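Local coordinates for NOL1/NOP2/sun family protein (PDB 3M4X) that probably methylates cytosine in ribosomal RNA at carbon 5, with S-adenosylmethionine as the methyl donor, at residues 9-14 against 201-206; 186-191 against 235-240; 212-217 against 243-248; 282-287 against 294-299. All coordinates share one frame; numbering follows the deposited sequence.

Interaction 1 (9-14 against 201-206); sequences PQQFIK and WTEESP
The first turn of helix 10-20 lies against W201, just ahead of helix 205-222, and the indole is the platform on which P9, Q11 and F12 meet. Over one face of its six-membered ring sits F12 CB, a CH-pi contact 4.0 Å from the ring centroid. With CG anti to the backbone N (chi1 174°), the phenyl of F12 turns its edge toward the face of W201; the T-shaped pair has centroids 5.7 Å apart and planes at 87°. Q11 CB comes in at the indole edge, 3.9 Å from W201 CZ3, while P9 CB approaches W201 CE3 obliquely at 4.0 Å. P9 is itself the N-cap of its helix. T202 and S205 form a capping box at the entry to helix 205-222: T202 N donates to S205 OG (3.0 Å), and T202 OG1 accepts from E204 N within a type I turn. Within that turn E203 stretches its extended chain alongside Q11, whose own chain is bent at chi2. Q11 NE2 reaches E203 OE2 at 2.9 Å, but the N-H is bent to 120°, so the bond is weak. Deeper in, W201 NE1 bonds to E188 OE2, and F191 makes edge-to-face pairs with both F12 and W201. F27, F28 and L31 of helix 24-33 also pack on F12.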
loop_
_atom_site.group_PDB
_atom_site.type_symbol
_atom_site.label_atom_id
_atom_site.label_comp_id
_atom_site.label_asym_id
_atom_site.label_seq_id
_atom_site.Cartn_x
_atom_site.Cartn_y
_atom_site.Cartn_z
ATOM N N PRO A 9 -11.427 28.040 -7.790
ATOM C CA PRO A 9 -11.087 29.253 -7.037
ATOM C C PRO A 9 -10.423 30.305 -7.919
ATOM O O PRO A 9 -9.499 29.983 -8.669
ATOM C CB PRO A 9 -10.090 28.745 -5.990
ATOM C CG PRO A 9 -10.400 27.289 -5.846
ATOM C CD PRO A 9 -10.765 26.851 -7.231
ATOM N N GLN A 10 -10.886 31.549 -7.818
ATOM C CA GLN A 10 -10.391 32.636 -8.661
ATOM C C GLN A 10 -8.871 32.735 -8.632
ATOM O O GLN A 10 -8.242 32.934 -9.671
ATOM C CB GLN A 10 -11.010 33.983 -8.253
ATOM C CG GLN A 10 -12.306 33.861 -7.465
ATOM C CD GLN A 10 -12.084 33.309 -6.066
ATOM O OE1 GLN A 10 -11.421 33.938 -5.238
ATOM N NE2 GLN A 10 -12.632 32.125 -5.798
ATOM N N GLN A 11 -8.284 32.598 -7.448
ATOM C CA GLN A 11 -6.831 32.741 -7.307
ATOM C C GLN A 11 -6.067 31.635 -8.032
ATOM O O GLN A 11 -4.971 31.855 -8.552
ATOM C CB GLN A 11 -6.429 32.785 -5.831
ATOM C CG GLN A 11 -7.017 33.963 -5.078
ATOM C CD GLN A 11 -6.829 35.273 -5.813
ATOM O OE1 GLN A 11 -7.801 35.965 -6.122
ATOM N NE2 GLN A 11 -5.575 35.621 -6.102
ATOM N N PHE A 12 -6.668 30.451 -8.051
ATOM C CA PHE A 12 -6.147 29.280 -8.745
ATOM C C PHE A 12 -6.196 29.486 -10.258
ATOM O O PHE A 12 -5.223 29.223 -10.965
ATOM C CB PHE A 12 -6.989 28.066 -8.343
ATOM C CG PHE A 12 -6.662 26.811 -9.099
ATOM C CD1 PHE A 12 -5.636 25.974 -8.675
ATOM C CD2 PHE A 12 -7.394 26.452 -10.218
ATOM C CE1 PHE A 12 -5.345 24.812 -9.365
ATOM C CE2 PHE A 12 -7.103 25.293 -10.913
ATOM C CZ PHE A 12 -6.077 24.472 -10.487
ATOM N N ILE A 13 -7.345 29.955 -10.738
ATOM C CA ILE A 13 -7.540 30.291 -12.145
ATOM C C ILE A 13 -6.505 31.295 -12.668
ATOM O O ILE A 13 -5.930 31.103 -13.741
ATOM C CB ILE A 13 -8.989 30.800 -12.381
ATOM C CG1 ILE A 13 -9.979 29.663 -12.133
ATOM C CG2 ILE A 13 -9.169 31.350 -13.786
ATOM C CD1 ILE A 13 -11.429 30.045 -12.316
ATOM N N LYS A 14 -6.254 32.359 -11.911
ATOM C CA LYS A 14 -5.226 33.330 -12.289
ATOM C C LYS A 14 -3.826 32.701 -12.294
ATOM O O LYS A 14 -3.039 32.887 -13.232
ATOM C CB LYS A 14 -5.235 34.541 -11.344
ATOM C CG LYS A 14 -6.593 35.208 -11.127
ATOM C CD LYS A 14 -6.430 36.551 -10.399
ATOM C CE LYS A 14 -7.531 36.796 -9.356
ATOM N NZ LYS A 14 -8.931 36.779 -9.898
ATOM N N TRP A 201 -8.629 24.808 -0.377
ATOM C CA TRP A 201 -7.521 25.429 -1.102
ATOM C C TRP A 201 -7.475 26.942 -0.885
ATOM O O TRP A 201 -8.493 27.622 -0.990
ATOM C CB TRP A 201 -7.629 25.134 -2.604
ATOM C CG TRP A 201 -6.404 25.520 -3.398
ATOM C CD1 TRP A 201 -5.351 24.709 -3.724
ATOM C CD2 TRP A 201 -6.100 26.810 -3.952
ATOM N NE1 TRP A 201 -4.418 25.411 -4.448
ATOM C CE2 TRP A 201 -4.855 26.701 -4.605
ATOM C CE3 TRP A 201 -6.758 28.043 -3.957
ATOM C CZ2 TRP A 201 -4.254 27.778 -5.252
ATOM C CZ3 TRP A 201 -6.167 29.107 -4.611
ATOM C CH2 TRP A 201 -4.925 28.969 -5.249
ATOM N N THR A 202 -6.291 27.470 -0.589
ATOM C CA THR A 202 -6.092 28.917 -0.592
ATOM C C THR A 202 -4.878 29.242 -1.427
ATOM O O THR A 202 -4.155 28.346 -1.872
ATOM C CB THR A 202 -5.892 29.507 0.819
ATOM O OG1 THR A 202 -4.570 29.213 1.286
ATOM C CG2 THR A 202 -6.912 28.936 1.790
ATOM N N GLU A 203 -4.643 30.529 -1.617
ATOM C CA GLU A 203 -3.522 30.987 -2.419
ATOM C C GLU A 203 -2.195 30.710 -1.709
ATOM O O GLU A 203 -1.133 30.695 -2.332
ATOM C CB GLU A 203 -3.678 32.481 -2.707
ATOM C CG GLU A 203 -2.862 32.984 -3.877
ATOM C CD GLU A 203 -3.158 34.435 -4.183
ATOM O OE1 GLU A 203 -2.379 35.064 -4.933
ATOM O OE2 GLU A 203 -4.170 34.950 -3.663
ATOM N N GLU A 204 -2.264 30.485 -0.402
ATOM C CA GLU A 204 -1.063 30.272 0.398
ATOM C C GLU A 204 -0.750 28.795 0.607
ATOM O O GLU A 204 0.269 28.453 1.196
ATOM C CB GLU A 204 -1.196 30.958 1.759
ATOM C CG GLU A 204 -1.089 32.474 1.709
ATOM C CD GLU A 204 -1.254 33.107 3.075
ATOM O OE1 GLU A 204 -1.954 32.515 3.928
ATOM O OE2 GLU A 204 -0.685 34.194 3.295
ATOM N N SER A 205 -1.634 27.924 0.132
ATOM C CA SER A 205 -1.477 26.489 0.348
ATOM C C SER A 205 -0.195 25.924 -0.252
ATOM O O SER A 205 0.491 25.141 0.390
ATOM C CB SER A 205 -2.687 25.719 -0.183
ATOM O OG SER A 205 -3.860 26.034 0.549
ATOM N N PRO A 206 0.131 26.309 -1.493
ATOM C CA PRO A 206 1.322 25.694 -2.078
ATOM C C PRO A 206 2.580 25.902 -1.243
ATOM O O PRO A 206 3.312 24.935 -1.006
ATOM C CB PRO A 206 1.435 26.387 -3.435
ATOM C CG PRO A 206 0.006 26.712 -3.783
ATOM C CD PRO A 206 -0.620 27.108 -2.479
#

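Interaction 2 (186-191 against 235-240); sequences SGEGMF and CTFAPE
The F237 ring meets E188 O and G189 N obliquely, with F237 CE1 3.2 Å from E188 O; beyond the two loops W286 lies with its rings nearly parallel to it, and F27 forms an edge-to-face pair with it. The F191 phenyl carries E188 CA over one face, offset toward the rim. The E188 backbone is thus met by F191 at CA and by F237 at O, and its side chain runs out extended beyond CG across T236. There E188 OE1 accepts from F237 N at 3.3 Å, met from above the carboxylate plane (47° out of it), while OE2 bonds to W201 NE1. Two bonds hold the buried T236 hydroxyl: OG1, anti to the backbone N (chi1 -163°), donates to S186 OG at 2.6 Å and takes a weak bond from E188 N at 3.3 Å. S186 OG also bonds to E241. The backbones join directly where G189 N donates to C235 O (2.8 Å), the donor tilted 30° from the carbonyl plane. On the flank of C235, the bent selenomethionine M190 brings CE to 3.7 Å from C235 CB and CG to 3.8 Å from its SG. The two loops follow neighbouring parallel strands, 176-182 and 228-234; C185, followed by S186 and G187, and C235 after T234, match the cysteine-bearing motifs IV and VI of the RNA cytosine-5 methyltransferase family.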
loop_
_atom_site.group_PDB
_atom_site.type_symbol
_atom_site.label_atom_id
_atom_site.label_comp_id
_atom_site.label_asym_id
_atom_site.label_seq_id
_atom_site.Cartn_x
_atom_site.Cartn_y
_atom_site.Cartn_z
ATOM N N SER A 186 -1.094 20.394 -1.584
ATOM C CA SER A 186 -2.256 21.291 -1.695
ATOM C C SER A 186 -3.506 20.640 -2.294
ATOM O O SER A 186 -4.621 21.140 -2.111
ATOM C CB SER A 186 -1.905 22.606 -2.415
ATOM O OG SER A 186 -1.183 22.388 -3.616
ATOM N N GLY A 187 -3.325 19.530 -3.001
ATOM C CA GLY A 187 -4.452 18.722 -3.444
ATOM C C GLY A 187 -5.241 19.273 -4.618
ATOM O O GLY A 187 -6.462 19.126 -4.685
ATOM N N GLU A 188 -4.547 19.905 -5.557
ATOM C CA GLU A 188 -5.205 20.446 -6.732
ATOM C C GLU A 188 -5.537 19.335 -7.710
ATOM O O GLU A 188 -6.340 19.519 -8.623
ATOM C CB GLU A 188 -4.337 21.516 -7.385
ATOM C CG GLU A 188 -3.882 22.576 -6.412
ATOM C CD GLU A 188 -2.746 23.411 -6.965
ATOM O OE1 GLU A 188 -2.239 23.068 -8.054
ATOM O OE2 GLU A 188 -2.364 24.410 -6.317
ATOM N N GLY A 189 -4.923 18.176 -7.498
ATOM C CA GLY A 189 -5.213 16.988 -8.282
ATOM C C GLY A 189 -6.416 16.263 -7.728
ATOM O O GLY A 189 -6.882 15.280 -8.310
HETATM N N MSE A 190 -6.932 16.754 -6.603
HETATM C CA MSE A 190 -8.112 16.159 -5.974
HETATM C C MSE A 190 -9.377 17.007 -6.190
HETATM O O MSE A 190 -10.448 16.673 -5.674
HETATM C CB MSE A 190 -7.881 15.949 -4.472
HETATM C CG MSE A 190 -6.795 14.927 -4.112
HETATM SE SE MSE A 190 -7.157 13.111 -4.791
HETATM C CE MSE A 190 -5.908 13.099 -6.302
ATOM N N PHE A 191 -9.254 18.092 -6.950
ATOM C CA PHE A 191 -10.394 18.983 -7.211
ATOM C C PHE A 191 -11.635 18.281 -7.810
ATOM O O PHE A 191 -12.755 18.470 -7.322
ATOM C CB PHE A 191 -9.975 20.152 -8.105
ATOM C CG PHE A 191 -9.246 21.245 -7.382
ATOM C CD1 PHE A 191 -8.914 21.115 -6.042
ATOM C CD2 PHE A 191 -8.882 22.404 -8.047
ATOM C CE1 PHE A 191 -8.233 22.126 -5.372
ATOM C CE2 PHE A 191 -8.205 23.415 -7.384
ATOM C CZ PHE A 191 -7.881 23.273 -6.045
ATOM N N CYS A 235 -0.107 14.976 -5.248
ATOM C CA CYS A 235 -1.315 15.026 -6.066
ATOM C C CYS A 235 -1.743 16.475 -6.288
ATOM O O CYS A 235 -2.906 16.829 -6.158
ATOM C CB CYS A 235 -2.448 14.183 -5.463
ATOM S SG CYS A 235 -2.977 14.680 -3.813
ATOM N N THR A 236 -0.775 17.319 -6.613
ATOM C CA THR A 236 -1.044 18.720 -6.849
ATOM C C THR A 236 -0.223 19.155 -8.039
ATOM O O THR A 236 0.727 18.469 -8.424
ATOM C CB THR A 236 -0.702 19.591 -5.626
ATOM O OG1 THR A 236 -1.350 20.862 -5.757
ATOM C CG2 THR A 236 0.827 19.798 -5.491
ATOM N N PHE A 237 -0.589 20.292 -8.614
ATOM C CA PHE A 237 0.064 20.795 -9.819
ATOM C C PHE A 237 1.116 21.861 -9.514
ATOM O O PHE A 237 1.957 22.173 -10.362
ATOM C CB PHE A 237 -0.981 21.378 -10.795
ATOM C CG PHE A 237 -2.037 20.395 -11.213
ATOM C CD1 PHE A 237 -3.347 20.526 -10.765
ATOM C CD2 PHE A 237 -1.722 19.333 -12.046
ATOM C CE1 PHE A 237 -4.326 19.618 -11.147
ATOM C CE2 PHE A 237 -2.691 18.412 -12.424
ATOM C CZ PHE A 237 -3.999 18.558 -11.978
ATOM N N ALA A 238 1.073 22.423 -8.312
ATOM C CA ALA A 238 1.917 23.580 -7.998
ATOM C C ALA A 238 3.407 23.315 -8.165
ATOM O O ALA A 238 3.930 22.324 -7.648
ATOM C CB ALA A 238 1.619 24.104 -6.597
ATOM N N PRO A 239 4.093 24.200 -8.908
ATOM C CA PRO A 239 5.558 24.171 -8.971
ATOM C C PRO A 239 6.144 24.197 -7.572
ATOM O O PRO A 239 7.121 23.501 -7.320
ATOM C CB PRO A 239 5.905 25.478 -9.698
ATOM C CG PRO A 239 4.686 25.717 -10.595
ATOM C CD PRO A 239 3.511 25.239 -9.785
ATOM N N GLU A 240 5.555 24.987 -6.676
ATOM C CA GLU A 240 6.118 25.151 -5.337
ATOM C C GLU A 240 6.280 23.807 -4.619
ATOM O O GLU A 240 7.172 23.651 -3.802
ATOM C CB GLU A 240 5.291 26.126 -4.492
ATOM C CG GLU A 240 5.304 27.581 -4.998
ATOM C CD GLU A 240 4.331 27.811 -6.157
ATOM O OE1 GLU A 240 3.631 26.859 -6.566
ATOM O OE2 GLU A 240 4.262 28.947 -6.662
#

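Interaction 3 (212-217 against 243-248); sequences RQQEIL and EEIISW
Stacking comes first: the extended side chain of Q214 lies over one face of the W248 indole. Its CG sits almost on the ring normal, 3.7 Å from the centroid of the six-membered ring, in a CH-pi contact. Farther out the amide is stacked on the indole, the planes 27° apart, and Q214 OE1 rests above the five-membered part, 3.4 Å from W248 CD1. W248 reaches across because its CG stands anti to the backbone N (chi1 178°). The apolar contacts follow: L217 CB touches the indole edge at W248 CZ3 (4.2 Å), L217 CD1 meets I245 CG2 at 3.5 Å, and I245 CD1 lies against Q214 CG (3.7 Å) and Q213 CB. The two helices flank the same part of the Rossmann-like sheet, where Q213, L217 and I245 all lie on Y232 of strand 228-234. Helix 205-222 is the longer helix in the beta-alpha-beta crossover between parallel strands 176-182 and 228-234, and helix 243-252 follows the second strand; the axes of 212-217 and 243-248 come within 10.8 Å and cross at -40°. No hydrogen bond spans the two segments. Within helix 243-252, S247 OG (2.7 Å) and S247 N reach E243 O from opposite faces of its carbonyl plane, and S247 OG also bonds to S275 N.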
loop_
_atom_site.group_PDB
_atom_site.type_symbol
_atom_site.label_atom_id
_atom_site.label_comp_id
_atom_site.label_asym_id
_atom_site.label_seq_id
_atom_site.Cartn_x
_atom_site.Cartn_y
_atom_site.Cartn_z
ATOM N N ARG A 212 6.286 22.069 4.616
ATOM C CA ARG A 212 6.045 20.803 5.286
ATOM C C ARG A 212 6.714 19.675 4.506
ATOM O O ARG A 212 7.267 18.733 5.089
ATOM C CB ARG A 212 4.547 20.546 5.459
ATOM C CG ARG A 212 4.200 19.798 6.746
ATOM C CD ARG A 212 2.691 19.612 6.914
ATOM N NE ARG A 212 2.343 19.047 8.220
ATOM C CZ ARG A 212 1.434 18.092 8.415
ATOM N NH1 ARG A 212 0.767 17.581 7.387
ATOM N NH2 ARG A 212 1.189 17.645 9.642
ATOM N N GLN A 213 6.689 19.787 3.186
ATOM C CA GLN A 213 7.325 18.788 2.344
ATOM C C GLN A 213 8.813 18.696 2.670
ATOM O O GLN A 213 9.374 17.603 2.775
ATOM C CB GLN A 213 7.082 19.095 0.858
ATOM C CG GLN A 213 5.755 18.532 0.360
ATOM C CD GLN A 213 4.977 19.493 -0.516
ATOM O OE1 GLN A 213 3.747 19.432 -0.583
ATOM N NE2 GLN A 213 5.683 20.384 -1.187
ATOM N N GLN A 214 9.435 19.855 2.855
ATOM C CA GLN A 214 10.853 19.929 3.152
ATOM C C GLN A 214 11.171 19.276 4.482
ATOM O O GLN A 214 12.176 18.598 4.621
ATOM C CB GLN A 214 11.307 21.388 3.149
ATOM C CG GLN A 214 11.316 22.008 1.762
ATOM C CD GLN A 214 11.631 23.500 1.775
ATOM O OE1 GLN A 214 12.035 24.068 0.763
ATOM N NE2 GLN A 214 11.443 24.134 2.921
ATOM N N GLU A 215 10.304 19.475 5.463
ATOM C CA GLU A 215 10.495 18.866 6.774
ATOM C C GLU A 215 10.397 17.337 6.729
ATOM O O GLU A 215 11.200 16.631 7.349
ATOM C CB GLU A 215 9.484 19.436 7.774
ATOM C CG GLU A 215 9.739 20.899 8.122
ATOM C CD GLU A 215 8.468 21.672 8.419
ATOM O OE1 GLU A 215 7.496 21.059 8.912
ATOM O OE2 GLU A 215 8.446 22.898 8.163
ATOM N N ILE A 216 9.403 16.835 6.003
ATOM C CA ILE A 216 9.208 15.411 5.872
ATOM C C ILE A 216 10.425 14.801 5.185
ATOM O O ILE A 216 10.976 13.800 5.655
ATOM C CB ILE A 216 7.908 15.092 5.101
ATOM C CG1 ILE A 216 6.698 15.575 5.899
ATOM C CG2 ILE A 216 7.776 13.588 4.835
ATOM C CD1 ILE A 216 5.386 15.419 5.179
ATOM N N LEU A 217 10.866 15.440 4.104
ATOM C CA LEU A 217 11.994 14.966 3.300
ATOM C C LEU A 217 13.341 15.028 3.994
ATOM O O LEU A 217 14.244 14.259 3.665
ATOM C CB LEU A 217 12.090 15.763 1.997
ATOM C CG LEU A 217 11.067 15.442 0.916
ATOM C CD1 LEU A 217 11.157 16.504 -0.160
ATOM C CD2 LEU A 217 11.343 14.040 0.347
ATOM N N GLU A 243 8.509 20.799 -8.855
ATOM C CA GLU A 243 9.848 21.132 -9.357
ATOM C C GLU A 243 10.703 21.899 -8.343
ATOM O O GLU A 243 11.925 21.772 -8.343
ATOM C CB GLU A 243 9.794 21.946 -10.659
ATOM C CG GLU A 243 9.303 21.197 -11.885
ATOM C CD GLU A 243 7.782 21.217 -12.023
ATOM O OE1 GLU A 243 7.109 21.707 -11.093
ATOM O OE2 GLU A 243 7.261 20.735 -13.060
ATOM N N GLU A 244 10.078 22.721 -7.505
ATOM C CA GLU A 244 10.859 23.522 -6.565
ATOM C C GLU A 244 11.355 22.652 -5.412
ATOM O O GLU A 244 12.466 22.845 -4.936
ATOM C CB GLU A 244 10.096 24.755 -6.070
ATOM C CG GLU A 244 9.917 25.826 -7.150
ATOM C CD GLU A 244 9.239 27.104 -6.636
ATOM O OE1 GLU A 244 9.325 27.382 -5.425
ATOM O OE2 GLU A 244 8.624 27.831 -7.448
ATOM N N ILE A 245 10.536 21.684 -4.995
ATOM C CA ILE A 245 10.953 20.674 -4.022
ATOM C C ILE A 245 12.125 19.814 -4.527
ATOM O O ILE A 245 13.092 19.584 -3.799
ATOM C CB ILE A 245 9.777 19.760 -3.620
ATOM C CG1 ILE A 245 8.865 20.482 -2.629
ATOM C CG2 ILE A 245 10.293 18.469 -2.985
ATOM C CD1 ILE A 245 9.588 20.995 -1.387
ATOM N N ILE A 246 12.043 19.348 -5.774
ATOM C CA ILE A 246 13.145 18.599 -6.374
ATOM C C ILE A 246 14.442 19.421 -6.516
ATOM O O ILE A 246 15.540 18.896 -6.335
ATOM C CB ILE A 246 12.761 18.002 -7.738
ATOM C CG1 ILE A 246 11.429 17.253 -7.637
ATOM C CG2 ILE A 246 13.854 17.058 -8.221
ATOM C CD1 ILE A 246 11.452 16.148 -6.613
ATOM N N SER A 247 14.317 20.705 -6.847
ATOM C CA SER A 247 15.479 21.585 -6.930
ATOM C C SER A 247 16.105 21.703 -5.558
ATOM O O SER A 247 17.301 21.546 -5.392
ATOM C CB SER A 247 15.061 22.985 -7.411
ATOM O OG SER A 247 14.395 22.905 -8.653
ATOM N N TRP A 248 15.270 22.017 -4.578
ATOM C CA TRP A 248 15.689 22.106 -3.198
ATOM C C TRP A 248 16.431 20.839 -2.752
ATOM O O TRP A 248 17.488 20.924 -2.118
ATOM C CB TRP A 248 14.469 22.367 -2.311
ATOM C CG TRP A 248 14.802 22.423 -0.851
ATOM C CD1 TRP A 248 15.288 23.497 -0.162
ATOM C CD2 TRP A 248 14.668 21.357 0.103
ATOM N NE1 TRP A 248 15.465 23.167 1.158
ATOM C CE2 TRP A 248 15.095 21.861 1.350
ATOM C CE3 TRP A 248 14.230 20.026 0.023
ATOM C CZ2 TRP A 248 15.088 21.089 2.510
ATOM C CZ3 TRP A 248 14.225 19.257 1.172
ATOM C CH2 TRP A 248 14.662 19.790 2.401
#

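Interaction 4 (282-287 against 294-299); sequences TIRIWP and GHFVAK
F296 holds CG anti to its backbone N (chi1 176°), which swings the phenyl over toward R284 of the neighbouring strand and T282 just before it; R284 sets its CG at the edge of that ring and then runs straight on to NE. R284 CG lies 3.9 Å from F296 CD1, near the ring plane, and the guanidinium is turned 57° against the phenyl. The charge is answered elsewhere: R284 NE forms a salt bridge with E243, and NH2 bonds to the carbonyl O of F237. T282 approaches the far end of the ring obliquely, with OG1 3.5 Å from F296 CE1; that hydroxyl bonds to L279 O. Its methyl, CG2, touches A298 CB at 3.7 Å. Between the backbones, I283 and V297 make an antiparallel hydrogen-bonded pair, I283 N to V297 O at 3.0 Å and V297 N to I283 O at 3.1 Å. The next pair, R284 with F296, is non-hydrogen-bonded, and there F296 CA gives a CA-H...O contact to I283 O. One step on, I285 N donates to H295 O at 2.9 Å, whereas the return bond from H295 N is weak. On the side of I283 and V297, helix 95-101 lies under V297 and H295, and H295 ND1 bonds to S93. The two strands form a beta hairpin, and F296 and A298 bond onward to T234 and Y232. Strand 295-302, antiparallel and inserted between 228-234 and 255-258, is the position of the seventh strand of the class I methyltransferase fold.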
loop_
_atom_site.group_PDB
_atom_site.type_symbol
_atom_site.label_atom_id
_atom_site.label_comp_id
_atom_site.label_asym_id
_atom_site.label_seq_id
_atom_site.Cartn_x
_atom_site.Cartn_y
_atom_site.Cartn_z
ATOM N N THR A 282 11.507 14.154 -14.407
ATOM C CA THR A 282 10.369 13.985 -13.517
ATOM C C THR A 282 9.074 13.939 -14.344
ATOM O O THR A 282 9.049 14.354 -15.506
ATOM C CB THR A 282 10.330 15.074 -12.426
ATOM O OG1 THR A 282 9.973 16.337 -13.000
ATOM C CG2 THR A 282 11.715 15.195 -11.743
ATOM N N ILE A 283 8.010 13.415 -13.747
ATOM C CA ILE A 283 6.794 13.077 -14.483
ATOM C C ILE A 283 5.616 13.899 -14.021
ATOM O O ILE A 283 5.347 13.991 -12.826
ATOM C CB ILE A 283 6.391 11.616 -14.250
ATOM C CG1 ILE A 283 7.368 10.652 -14.921
ATOM C CG2 ILE A 283 4.960 11.370 -14.720
ATOM C CD1 ILE A 283 7.038 9.189 -14.612
ATOM N N ARG A 284 4.907 14.480 -14.976
ATOM C CA ARG A 284 3.658 15.155 -14.675
ATOM C C ARG A 284 2.495 14.448 -15.344
ATOM O O ARG A 284 2.601 13.962 -16.465
ATOM C CB ARG A 284 3.697 16.630 -15.094
ATOM C CG ARG A 284 4.252 17.550 -14.010
ATOM C CD ARG A 284 4.356 18.990 -14.504
ATOM N NE ARG A 284 4.766 19.912 -13.450
ATOM C CZ ARG A 284 3.935 20.500 -12.588
ATOM N NH1 ARG A 284 2.625 20.272 -12.642
ATOM N NH2 ARG A 284 4.418 21.319 -11.665
ATOM N N ILE A 285 1.379 14.396 -14.638
ATOM C CA ILE A 285 0.154 13.896 -15.226
ATOM C C ILE A 285 -0.877 15.021 -15.189
ATOM O O ILE A 285 -1.260 15.492 -14.117
ATOM C CB ILE A 285 -0.334 12.619 -14.500
ATOM C CG1 ILE A 285 0.669 11.487 -14.731
ATOM C CG2 ILE A 285 -1.711 12.204 -15.005
ATOM C CD1 ILE A 285 0.369 10.240 -13.979
ATOM N N TRP A 286 -1.276 15.478 -16.371
ATOM C CA TRP A 286 -2.248 16.560 -16.508
ATOM C C TRP A 286 -3.581 15.967 -16.969
ATOM O O TRP A 286 -3.610 15.147 -17.889
ATOM C CB TRP A 286 -1.778 17.581 -17.544
ATOM C CG TRP A 286 -0.531 18.398 -17.207
ATOM C CD1 TRP A 286 0.733 18.209 -17.698
ATOM C CD2 TRP A 286 -0.460 19.563 -16.365
ATOM N NE1 TRP A 286 1.588 19.165 -17.194
ATOM C CE2 TRP A 286 0.880 20.010 -16.380
ATOM C CE3 TRP A 286 -1.396 20.267 -15.600
ATOM C CZ2 TRP A 286 1.306 21.124 -15.650
ATOM C CZ3 TRP A 286 -0.971 21.371 -14.875
ATOM C CH2 TRP A 286 0.369 21.792 -14.907
ATOM N N PRO A 287 -4.689 16.379 -16.337
ATOM C CA PRO A 287 -6.014 15.802 -16.621
ATOM C C PRO A 287 -6.494 16.098 -18.049
ATOM O O PRO A 287 -7.259 15.334 -18.625
ATOM C CB PRO A 287 -6.935 16.498 -15.609
ATOM C CG PRO A 287 -6.035 17.231 -14.653
ATOM C CD PRO A 287 -4.748 17.475 -15.357
ATOM N N GLY A 294 -4.231 13.673 -11.845
ATOM C CA GLY A 294 -3.171 14.645 -11.682
ATOM C C GLY A 294 -2.188 14.213 -10.614
ATOM O O GLY A 294 -2.551 13.973 -9.462
ATOM N N HIS A 295 -0.929 14.113 -11.012
ATOM C CA HIS A 295 0.126 13.677 -10.117
ATOM C C HIS A 295 1.468 14.228 -10.569
ATOM O O HIS A 295 1.677 14.544 -11.747
ATOM C CB HIS A 295 0.170 12.145 -10.054
ATOM C CG HIS A 295 -0.293 11.580 -8.744
ATOM N ND1 HIS A 295 -1.616 11.277 -8.486
ATOM C CD2 HIS A 295 0.386 11.278 -7.612
ATOM C CE1 HIS A 295 -1.729 10.811 -7.255
ATOM N NE2 HIS A 295 -0.527 10.798 -6.703
ATOM N N PHE A 296 2.370 14.360 -9.610
ATOM C CA PHE A 296 3.767 14.634 -9.882
ATOM C C PHE A 296 4.584 13.518 -9.231
ATOM O O PHE A 296 4.317 13.152 -8.092
ATOM C CB PHE A 296 4.146 15.992 -9.277
ATOM C CG PHE A 296 5.589 16.337 -9.414
ATOM C CD1 PHE A 296 6.084 16.842 -10.613
ATOM C CD2 PHE A 296 6.456 16.193 -8.335
ATOM C CE1 PHE A 296 7.425 17.184 -10.739
ATOM C CE2 PHE A 296 7.798 16.532 -8.450
ATOM C CZ PHE A 296 8.281 17.025 -9.649
ATOM N N VAL A 297 5.557 12.970 -9.952
ATOM C CA VAL A 297 6.462 11.979 -9.381
ATOM C C VAL A 297 7.906 12.194 -9.791
ATOM O O VAL A 297 8.185 12.557 -10.927
ATOM C CB VAL A 297 6.096 10.527 -9.770
ATOM C CG1 VAL A 297 6.987 9.555 -9.000
ATOM C CG2 VAL A 297 4.673 10.251 -9.437
ATOM N N ALA A 298 8.824 11.936 -8.862
ATOM C CA ALA A 298 10.249 12.031 -9.139
ATOM C C ALA A 298 11.002 10.882 -8.463
ATOM O O ALA A 298 10.651 10.455 -7.354
ATOM C CB ALA A 298 10.785 13.391 -8.666
ATOM N N LYS A 299 12.018 10.358 -9.136
ATOM C CA LYS A 299 12.879 9.337 -8.531
ATOM C C LYS A 299 14.312 9.854 -8.422
ATOM O O LYS A 299 14.866 10.347 -9.395
ATOM C CB LYS A 299 12.861 8.037 -9.338
ATOM C CG LYS A 299 13.740 6.945 -8.748
ATOM C CD LYS A 299 13.502 5.587 -9.420
ATOM C CE LYS A 299 13.949 5.620 -10.868
ATOM N NZ LYS A 299 13.993 4.278 -11.509
#

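In the fold
From the N terminus, interaction 1 closes the longest loop, bringing helix 10-20 to the start of helix 205-222 across 186 residues. Interaction 2 opens within that loop and closes after it, so the two cross, and they meet where W201 bonds to E188. Interaction 3 begins farther along helix 205-222 and ends beyond 235-240, crossing interaction 2; P239 O probably bonds to E244 N. Interaction 4 is a local hairpin that follows all three in series. It still touches two of them, through R284 to F237 and E243. Together they join the first helix, the two loops, the flanking helices and the antiparallel strands of the methyltransferase sheet.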